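Tyrosine specific protein phosphatase, putative (Trypanosoma brucei, PDB 3M4U) acts as a protein tyrosine phosphatase that dephosphorylates the nucleolar protein NOPP44/46 and serves as a life cycle switch in the parasite. Local coordinates at residues Ile54-Glu58 / Glu59-Pro63; Asp105-Glu108 / Thr109-Glu112; Val293-Ser296 / Gly297-Ser300. One frame throughout, in Å; residues are numbered along the deposited sequence.

Contact 1: residues Ile54-Glu58 / Glu59-Pro63; sequences ILANE and ETIYP
E58 and I61 are the two ends of a type I beta turn, with E59 and T60 at its corners. The backbone closes it with one weak hydrogen bond. I61 N reaches E58 O at 3.3 Å, with an N-H...O angle of 159°. N57 O lies nearer to I61 N, at 2.9 Å, but the angle is too poor for a hydrogen bond. The one bond that closes the turn is thus the longer approach.

The apolar contact is small. A56 points its methyl at the second segment, and A56 CB sits 4.0 Å from I61 CG1. I61 places CG1 opposite its own nitrogen (chi1 -156°), on the A56 side. Its other branch approaches the first carbonyl of the turn, with I61 CG2 3.4 Å from E58 O. N57 CB lies 3.7 Å from T60 OG1, three residues on.

The polar ends lead to partners elsewhere in the chain. K269 O is the strongest partner of T60 OG1, and N82 OD1 is a second acceptor within reach of the same hydroxyl. N57 turns its end away from the second segment, and N57 OD1 takes the backbone N-H of F271. E58 bends at chi2, and E58 OE2 accepts from T41 N, in helix 40-44. N57 and T60 thus both bond to the 269-271 region, and E58 to the start of helix 40-44.

Beyond the turn, backbone bonds join T60 to L83 and Y62 to G81. Then comes a cis peptide bond before P63. This is a beta turn leading into a short edge strand, 61-62, which pairs antiparallel with strand 81-84 in the mixed sheet of the tyrosine phosphatase fold.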
loop_
_atom_site.group_PDB
_atom_site.type_symbol
_atom_site.label_atom_id
_atom_site.label_comp_id
_atom_site.label_asym_id
_atom_site.label_seq_id
_atom_site.Cartn_x
_atom_site.Cartn_y
_atom_site.Cartn_z
ATOM N N ILE A 54 11.885 -0.175 9.809
ATOM C CA ILE A 54 10.954 0.463 8.881
ATOM C C ILE A 54 10.348 1.729 9.457
ATOM O O ILE A 54 9.486 1.681 10.333
ATOM C CB ILE A 54 9.852 -0.490 8.355
ATOM C CG1 ILE A 54 10.419 -1.428 7.284
ATOM C CG2 ILE A 54 8.717 0.304 7.715
ATOM C CD1 ILE A 54 11.224 -2.584 7.833
ATOM N N LEU A 55 10.798 2.866 8.942
ATOM C CA LEU A 55 10.471 4.161 9.525
ATOM C C LEU A 55 9.884 5.102 8.490
ATOM O O LEU A 55 10.203 5.003 7.319
ATOM C CB LEU A 55 11.725 4.775 10.153
ATOM C CG LEU A 55 12.343 3.864 11.221
ATOM C CD1 LEU A 55 13.812 4.178 11.459
ATOM C CD2 LEU A 55 11.540 3.940 12.507
ATOM N N ALA A 56 9.018 6.010 8.927
ATOM C CA ALA A 56 8.355 6.940 8.014
ATOM C C ALA A 56 9.154 8.233 7.823
ATOM O O ALA A 56 9.550 8.870 8.792
ATOM C CB ALA A 56 6.929 7.256 8.516
ATOM N N ASN A 57 9.387 8.616 6.572
ATOM C CA ASN A 57 10.113 9.843 6.281
ATOM C C ASN A 57 9.382 11.039 6.879
ATOM O O ASN A 57 8.154 11.135 6.798
ATOM C CB ASN A 57 10.302 10.034 4.771
ATOM C CG ASN A 57 11.112 8.916 4.131
ATOM O OD1 ASN A 57 10.866 7.729 4.376
ATOM N ND2 ASN A 57 12.070 9.292 3.277
ATOM N N GLU A 58 10.146 11.949 7.474
ATOM C CA GLU A 58 9.583 13.095 8.173
ATOM C C GLU A 58 8.880 14.044 7.201
ATOM O O GLU A 58 7.768 14.519 7.450
ATOM C CB GLU A 58 10.696 13.830 8.940
ATOM C CG GLU A 58 10.204 14.934 9.878
ATOM C CD GLU A 58 9.416 14.415 11.079
ATOM O OE1 GLU A 58 8.467 15.116 11.503
ATOM O OE2 GLU A 58 9.742 13.326 11.609
ATOM N N GLU A 59 9.535 14.287 6.076
ATOM C CA GLU A 59 9.107 15.286 5.104
ATOM C C GLU A 59 7.738 15.001 4.496
ATOM O O GLU A 59 7.055 15.924 4.045
ATOM C CB GLU A 59 10.164 15.380 4.001
ATOM C CG GLU A 59 9.908 16.415 2.913
ATOM C CD GLU A 59 10.954 16.350 1.797
ATOM O OE1 GLU A 59 10.736 15.598 0.812
ATOM O OE2 GLU A 59 11.997 17.038 1.908
ATOM N N THR A 60 7.343 13.726 4.482
ATOM C CA THR A 60 6.109 13.293 3.821
ATOM C C THR A 60 5.247 12.510 4.778
ATOM O O THR A 60 4.243 11.931 4.381
ATOM C CB THR A 60 6.387 12.369 2.622
ATOM O OG1 THR A 60 7.331 11.365 3.013
ATOM C CG2 THR A 60 6.940 13.157 1.436
ATOM N N ILE A 61 5.649 12.481 6.040
ATOM C CA ILE A 61 4.923 11.715 7.036
ATOM C C ILE A 61 3.423 12.033 7.041
ATOM O O ILE A 61 3.000 13.179 6.840
ATOM C CB ILE A 61 5.502 11.952 8.440
ATOM C CG1 ILE A 61 5.185 10.768 9.356
ATOM C CG2 ILE A 61 4.991 13.279 9.012
ATOM C CD1 ILE A 61 5.905 10.802 10.682
ATOM N N TYR A 62 2.625 11.001 7.282
ATOM C CA TYR A 62 1.178 11.137 7.336
ATOM C C TYR A 62 0.672 10.303 8.500
ATOM O O TYR A 62 1.173 9.197 8.731
ATOM C CB TYR A 62 0.555 10.631 6.034
ATOM C CG TYR A 62 -0.921 10.953 5.860
ATOM C CD1 TYR A 62 -1.328 12.021 5.079
ATOM C CD2 TYR A 62 -1.902 10.174 6.464
ATOM C CE1 TYR A 62 -2.673 12.316 4.899
ATOM C CE2 TYR A 62 -3.257 10.464 6.301
ATOM C CZ TYR A 62 -3.636 11.534 5.510
ATOM O OH TYR A 62 -4.970 11.831 5.335
ATOM N N PRO A 63 -0.298 10.840 9.260
ATOM C CA PRO A 63 -0.776 12.223 9.127
ATOM C C PRO A 63 0.331 13.212 9.484
ATOM O O PRO A 63 1.240 12.847 10.232
ATOM C CB PRO A 63 -1.909 12.314 10.166
ATOM C CG PRO A 63 -1.612 11.219 11.151
ATOM C CD PRO A 63 -1.024 10.103 10.312
#

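Contact 2: residues Asp105-Glu108 / Thr109-Glu112; sequences DFLE and TLSE
The F106 ring has L110 over one of its faces, with L110 CG above it. The nearest atoms are F106 CE2 and L110 CD1, at 3.8 Å, and the two side chains cross obliquely. F106 also makes an edge-to-face stack with Y135, while P98 and L226 touch its side chain. Its ring is swung opposite the backbone nitrogen (chi1 -178°), which brings the far end of the ring back toward the next helical turn.

The carbonyl plane of D105 is approached from both faces. T109 N donates to D105 O at 3.0 Å, tilted out of the plane. T109 OG1 donates to the same D105 O at 2.9 Å from the opposite face. The hydroxyl can do this because T109 holds OG1 beside its own nitrogen (chi1 -69°). One carbonyl oxygen thus takes two donors, and the threonine hydroxyl is satisfied inside the helix.

All of this belongs to helix 103-112, which packs on the sheet of the phosphatase fold. L107 meets I154 and V156 of strand 154-158, and L110 meets I179 and L226. The helix keeps regular i to i+4 bonding here. L110 N reaches F106 O at 3.1 Å, and S111 N reaches L107 O at 3.1 Å. The last of these bonds is short and straight: E112 N to E108 O is 2.7 Å with an angle of 170°.

The carboxylates differ in exposure: D105 is buried and E112 exposed. E108 is extended, and E108 OE1 forms a salt bridge with R75. D105 OD2 forms one with K48. E108 OE2 stands 5.9 Å from E112 OE1, so the two like charges are near but not in contact. The R75 salt bridge may offset the charge of E108.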
loop_
_atom_site.group_PDB
_atom_site.type_symbol
_atom_site.label_atom_id
_atom_site.label_comp_id
_atom_site.label_asym_id
_atom_site.label_seq_id
_atom_site.Cartn_x
_atom_site.Cartn_y
_atom_site.Cartn_z
ATOM N N ASP A 105 -4.928 5.018 16.853
ATOM C CA ASP A 105 -4.392 6.066 15.981
ATOM C C ASP A 105 -4.720 5.828 14.500
ATOM O O ASP A 105 -5.054 6.763 13.772
ATOM C CB ASP A 105 -2.884 6.186 16.178
ATOM C CG ASP A 105 -2.515 7.117 17.335
ATOM O OD1 ASP A 105 -3.370 7.937 17.759
ATOM O OD2 ASP A 105 -1.356 7.045 17.800
ATOM N N PHE A 106 -4.620 4.572 14.070
ATOM C CA PHE A 106 -4.933 4.170 12.700
ATOM C C PHE A 106 -6.403 4.468 12.395
ATOM O O PHE A 106 -6.737 5.230 11.471
ATOM C CB PHE A 106 -4.631 2.669 12.530
ATOM C CG PHE A 106 -4.873 2.140 11.138
ATOM C CD1 PHE A 106 -3.961 2.382 10.110
ATOM C CD2 PHE A 106 -5.999 1.383 10.859
ATOM C CE1 PHE A 106 -4.174 1.883 8.835
ATOM C CE2 PHE A 106 -6.218 0.880 9.588
ATOM C CZ PHE A 106 -5.304 1.133 8.570
ATOM N N LEU A 107 -7.283 3.867 13.190
ATOM C CA LEU A 107 -8.713 4.091 13.053
ATOM C C LEU A 107 -9.064 5.568 13.151
ATOM O O LEU A 107 -9.912 6.046 12.400
ATOM C CB LEU A 107 -9.472 3.324 14.126
ATOM C CG LEU A 107 -9.227 1.822 14.123
ATOM C CD1 LEU A 107 -10.041 1.193 15.246
ATOM C CD2 LEU A 107 -9.569 1.227 12.749
ATOM N N GLU A 108 -8.430 6.285 14.081
ATOM C CA GLU A 108 -8.779 7.688 14.304
ATOM C C GLU A 108 -8.484 8.481 13.049
ATOM O O GLU A 108 -9.239 9.370 12.651
ATOM C CB GLU A 108 -7.998 8.294 15.474
ATOM C CG GLU A 108 -7.863 9.813 15.359
ATOM C CD GLU A 108 -7.333 10.484 16.625
ATOM O OE1 GLU A 108 -6.813 9.770 17.519
ATOM O OE2 GLU A 108 -7.435 11.735 16.716
ATOM N N THR A 109 -7.370 8.137 12.424
ATOM C CA THR A 109 -6.937 8.842 11.241
ATOM C C THR A 109 -7.928 8.616 10.106
ATOM O O THR A 109 -8.375 9.566 9.454
ATOM C CB THR A 109 -5.510 8.430 10.867
ATOM O OG1 THR A 109 -4.609 8.949 11.857
ATOM C CG2 THR A 109 -5.133 8.995 9.521
ATOM N N LEU A 110 -8.304 7.362 9.895
ATOM C CA LEU A 110 -9.295 7.067 8.875
ATOM C C LEU A 110 -10.548 7.952 9.070
ATOM O O LEU A 110 -11.120 8.454 8.097
ATOM C CB LEU A 110 -9.664 5.578 8.880
ATOM C CG LEU A 110 -8.555 4.527 8.793
ATOM C CD1 LEU A 110 -9.164 3.135 8.710
ATOM C CD2 LEU A 110 -7.643 4.770 7.596
ATOM N N SER A 111 -10.962 8.154 10.322
ATOM C CA SER A 111 -12.139 8.982 10.598
ATOM C C SER A 111 -11.825 10.461 10.431
ATOM O O SER A 111 -12.499 11.176 9.685
ATOM C CB SER A 111 -12.683 8.713 12.006
ATOM O OG SER A 111 -13.790 9.550 12.295
ATOM N N GLU A 112 -10.787 10.907 11.124
ATOM C CA GLU A 112 -10.337 12.290 11.054
ATOM C C GLU A 112 -10.132 12.768 9.608
ATOM O O GLU A 112 -10.649 13.815 9.218
ATOM C CB GLU A 112 -9.068 12.465 11.909
ATOM C CG GLU A 112 -8.124 13.590 11.458
ATOM C CD GLU A 112 -8.530 14.978 11.949
ATOM O OE1 GLU A 112 -7.621 15.748 12.337
ATOM O OE2 GLU A 112 -9.742 15.304 11.945
#

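Contact 3: residues Val293-Ser296 / Gly297-Ser300; sequences VDIS and GLVS
I295 meets both L298 and V299 with the branches beyond its CB. From CB the chain forks. CG1 stands beside the backbone nitrogen (chi1 -70°), and CG2 lies opposite that nitrogen, next to the carbonyl carbon. I295 CG2 therefore faces the following turn, 4.0 Å from L298 CD2. It also comes near V299, where the two side chains meet at about a right angle. The modelled closeness of V299 CG1 there is doubtful, since the same methyl clashes with backbone atoms. CG1 carries the chain on to the tip, and I295 CD1 ends 4.0 Å from L298 CD2. The same side chain touches M285 and L288 of helix 277-290.

L298 brings its CD2 branch back to I295. Its side chain also packs on M285 and reaches T14, Q17 and M21 of helix 14-31. L298 is the one buried residue among those that touch here.

The backbone forms helix 296-299, a single short turn near the C-terminal end of the modelled chain. I295 O accepts from two amides, one in a 3-10 pattern and one in an alpha pattern. L298 N is 2.8 Å from I295 O, and V299 N is 3.0 Å from I295 O. The place of that oxygen is less sure, so both lengths deserve caution. One residue on, S300 N gives S296 O a weak bond of 3.4 Å, and S300 has already left helical backbone angles.

Serine hydroxyls lie at both ends of this turn. S296 OG makes a weak bond to D294 OD1, 3.5 Å long. S300 OG lies 3.2 Å from S296 O, but its proton has another acceptor within reach, so that bond is not settled.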
loop_
_atom_site.group_PDB
_atom_site.type_symbol
_atom_site.label_atom_id
_atom_site.label_comp_id
_atom_site.label_asym_id
_atom_site.label_seq_id
_atom_site.Cartn_x
_atom_site.Cartn_y
_atom_site.Cartn_z
ATOM N N VAL A 293 1.884 -6.577 -24.979
ATOM C CA VAL A 293 3.118 -7.360 -25.084
ATOM C C VAL A 293 2.973 -8.706 -24.370
ATOM O O VAL A 293 2.305 -8.789 -23.341
ATOM C CB VAL A 293 4.312 -6.598 -24.485
ATOM C CG1 VAL A 293 5.511 -7.526 -24.283
ATOM C CG2 VAL A 293 4.676 -5.411 -25.365
ATOM N N ASP A 294 3.583 -9.759 -24.915
ATOM C CA ASP A 294 3.503 -11.089 -24.301
ATOM C C ASP A 294 4.422 -11.190 -23.091
ATOM O O ASP A 294 5.623 -10.926 -23.174
ATOM C CB ASP A 294 3.825 -12.213 -25.299
ATOM C CG ASP A 294 3.549 -13.609 -24.725
ATOM O OD1 ASP A 294 2.595 -13.750 -23.922
ATOM O OD2 ASP A 294 4.274 -14.564 -25.083
ATOM N N ILE A 295 3.839 -11.594 -21.970
ATOM C CA ILE A 295 4.514 -11.543 -20.682
ATOM C C ILE A 295 5.198 -12.864 -20.333
ATOM O O ILE A 295 6.243 -12.870 -19.674
ATOM C CB ILE A 295 3.517 -11.125 -19.578
ATOM C CG1 ILE A 295 3.136 -9.654 -19.758
ATOM C CG2 ILE A 295 4.103 -11.339 -18.206
ATOM C CD1 ILE A 295 4.341 -8.721 -19.958
ATOM N N SER A 296 4.604 -13.972 -20.789
ATOM C CA SER A 296 5.115 -15.318 -20.528
ATOM C C SER A 296 6.634 -15.340 -20.472
ATOM O O SER A 296 7.233 -15.812 -19.499
ATOM C CB SER A 296 4.618 -16.285 -21.598
ATOM O OG SER A 296 3.202 -16.307 -21.641
ATOM N N GLY A 297 7.246 -14.804 -21.523
ATOM C CA GLY A 297 8.691 -14.794 -21.662
ATOM C C GLY A 297 9.466 -14.415 -20.414
ATOM O O GLY A 297 10.509 -14.996 -20.124
ATOM N N LEU A 298 8.978 -13.434 -19.667
ATOM C CA LEU A 298 9.712 -13.018 -18.480
ATOM C C LEU A 298 9.025 -13.396 -17.170
ATOM O O LEU A 298 9.700 -13.559 -16.156
ATOM C CB LEU A 298 10.084 -11.524 -18.531
ATOM C CG LEU A 298 9.061 -10.441 -18.191
ATOM C CD1 LEU A 298 9.739 -9.092 -18.242
ATOM C CD2 LEU A 298 7.862 -10.468 -19.124
ATOM N N VAL A 299 7.702 -13.560 -17.185
ATOM C CA VAL A 299 7.009 -13.980 -15.966
ATOM C C VAL A 299 7.684 -15.211 -15.391
ATOM O O VAL A 299 7.748 -15.380 -14.172
ATOM C CB VAL A 299 5.501 -14.263 -16.169
ATOM C CG1 VAL A 299 5.187 -14.451 -17.614
ATOM C CG2 VAL A 299 5.064 -15.491 -15.365
ATOM N N SER A 300 8.188 -16.071 -16.271
ATOM C CA SER A 300 8.966 -17.212 -15.831
ATOM C C SER A 300 10.217 -16.615 -15.213
ATOM O O SER A 300 11.309 -16.681 -15.788
ATOM C CB SER A 300 9.296 -18.123 -17.005
ATOM O OG SER A 300 9.647 -17.354 -18.139
#

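In the fold
Contacts 1 and 2 belong to the sheet side of the fold, and contact 3 lies across the centre of the chain from both, at the surface. Contact 2 is buried against the strands, while contact 1 is partly buried. These two meet where Y62 and P63 touch helix 103-112: P63 CG is 3.8 Å from T109 OG1, and Y62 also packs on T109. Contact 3 shares no element with them, its nearest atoms being about 26 Å from contact 1 and 31 Å from contact 2. Contact 2 combines regular helix bonds with ring packing. In contact 1 the polar side chains bond outward. Contact 3 meets helices 277-290 and 14-31 through apolar side chains.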